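Protein FimX (Pseudomonas aeruginosa PAO1, PDB 3HVA) is a c-di-GMP receptor with GGDEF and EAL domains, represented here by its GGDEF domain, and may have cyclic-guanylate-specific phosphodiesterase activity. Local coordinates at residues A[48-53]-A[135-140]. Numbering follows the deposited sequence.
Sequences AYIHLN and LSIGVA
Neighbouring antiparallel strands 45-52 and 135-142 of the mixed GGDEF-domain sheet meet here through the backbones of Tyr49 and His51, each paired with one residue opposite. Tyr49 N donates to Gly138 O at 2.6 Å, and Gly138 N returns to Tyr49 O at 2.8 Å. The second hydrogen-bonded pair joins His51 N to Ser136 O (2.8 Å) and Ser136 N to His51 O (3.0 Å). In the non-hydrogen-bonded pairs that alternate with these, Ala48, Ile50, Leu52, Leu135 and Ile137 turn to the face covered by helices 55-82 and 105-120. With chi1 at -48° putting CG1 beside the backbone N, Ile50 turns CG2 to two partners, Leu135 CD1 at 4.0 Å and Ile137 CG1 at 4.2 Å, while the other Leu135 methyl, CD2, lies 4.2 Å from Leu52 CD1. On the opposite face, under helix 149-164, His51 CB packs 3.9 Å from Ser136 CB; the His51 ring is hydrogen-bonded through NE2 to Asp161 OD1, and the Tyr49 ring stacks on His157. The chemistry thus divides by face: backbone bonds join the strands, aliphatic side chains pack toward helices 55-82 and 105-120, and the His51-Asp161 hydrogen bond and the Tyr49-His157 stack link strand 45-52 to helix 149-164.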
# COMPACT_ATOMS: atom_id res chain seq x y z
N ALA A 48 4.05 3.39 3.20
CA ALA A 48 3.78 1.96 3.16
C ALA A 48 3.77 1.49 1.71
O ALA A 48 3.10 2.07 0.86
CB ALA A 48 2.46 1.64 3.83
N TYR A 49 4.55 0.45 1.43
CA TYR A 49 4.63 -0.13 0.10
C TYR A 49 3.98 -1.51 0.15
O TYR A 49 4.54 -2.44 0.74
CB TYR A 49 6.10 -0.23 -0.32
CG TYR A 49 6.34 -0.41 -1.80
CD1 TYR A 49 6.69 0.67 -2.61
CD2 TYR A 49 6.24 -1.66 -2.39
CE1 TYR A 49 6.92 0.50 -3.96
CE2 TYR A 49 6.46 -1.84 -3.74
CZ TYR A 49 6.81 -0.76 -4.52
OH TYR A 49 7.03 -0.93 -5.87
N ILE A 50 2.80 -1.64 -0.44
CA ILE A 50 1.99 -2.83 -0.24
C ILE A 50 1.93 -3.76 -1.45
O ILE A 50 1.47 -3.38 -2.52
CB ILE A 50 0.55 -2.47 0.18
CG1 ILE A 50 0.57 -1.43 1.31
CG2 ILE A 50 -0.21 -3.71 0.61
CD1 ILE A 50 -0.79 -0.88 1.66
N HIS A 51 2.40 -4.99 -1.26
CA HIS A 51 2.26 -6.04 -2.26
C HIS A 51 1.00 -6.85 -1.98
O HIS A 51 0.72 -7.18 -0.82
CB HIS A 51 3.45 -7.01 -2.20
CG HIS A 51 4.70 -6.48 -2.83
ND1 HIS A 51 4.75 -5.99 -4.11
CD2 HIS A 51 5.97 -6.40 -2.35
CE1 HIS A 51 5.98 -5.61 -4.40
NE2 HIS A 51 6.74 -5.85 -3.35
N LEU A 52 0.25 -7.18 -3.02
CA LEU A 52 -0.73 -8.25 -2.89
C LEU A 52 0.02 -9.55 -3.10
O LEU A 52 0.58 -9.78 -4.17
CB LEU A 52 -1.85 -8.12 -3.93
CG LEU A 52 -2.68 -9.40 -4.08
CD1 LEU A 52 -3.22 -9.84 -2.73
CD2 LEU A 52 -3.80 -9.23 -5.09
N ASN A 53 0.05 -10.39 -2.07
CA ASN A 53 0.77 -11.65 -2.15
C ASN A 53 0.14 -12.64 -3.12
O ASN A 53 -1.09 -12.74 -3.20
CB ASN A 53 0.91 -12.28 -0.76
CG ASN A 53 1.96 -11.60 0.09
OD1 ASN A 53 1.85 -11.54 1.31
ND2 ASN A 53 2.99 -11.07 -0.56
N LEU A 135 -1.00 -9.83 2.52
CA LEU A 135 -0.23 -8.72 1.98
C LEU A 135 1.21 -8.74 2.48
O LEU A 135 1.50 -9.29 3.54
CB LEU A 135 -0.88 -7.39 2.37
CG LEU A 135 -2.38 -7.26 2.13
CD1 LEU A 135 -2.89 -5.92 2.62
CD2 LEU A 135 -2.70 -7.44 0.66
N SER A 136 2.10 -8.14 1.70
CA SER A 136 3.47 -7.92 2.13
C SER A 136 3.73 -6.42 2.16
O SER A 136 3.69 -5.76 1.13
CB SER A 136 4.46 -8.61 1.20
OG SER A 136 4.46 -10.02 1.41
N ILE A 137 3.97 -5.89 3.35
CA ILE A 137 4.07 -4.45 3.53
C ILE A 137 5.49 -3.99 3.85
O ILE A 137 6.06 -4.37 4.87
CB ILE A 137 3.12 -3.95 4.63
CG1 ILE A 137 1.68 -4.35 4.30
CG2 ILE A 137 3.23 -2.44 4.78
CD1 ILE A 137 0.67 -3.89 5.32
N GLY A 138 6.05 -3.17 2.97
CA GLY A 138 7.32 -2.53 3.21
C GLY A 138 7.09 -1.12 3.73
O GLY A 138 6.36 -0.34 3.11
N VAL A 139 7.70 -0.80 4.86
CA VAL A 139 7.46 0.48 5.52
C VAL A 139 8.75 1.31 5.61
O VAL A 139 9.81 0.79 5.96
CB VAL A 139 6.89 0.29 6.93
CG1 VAL A 139 6.37 1.60 7.49
CG2 VAL A 139 5.78 -0.75 6.91
N ALA A 140 8.65 2.59 5.28
CA ALA A 140 9.80 3.49 5.36
C ALA A 140 9.41 4.89 5.82
O ALA A 140 8.44 5.47 5.32
CB ALA A 140 10.52 3.55 4.02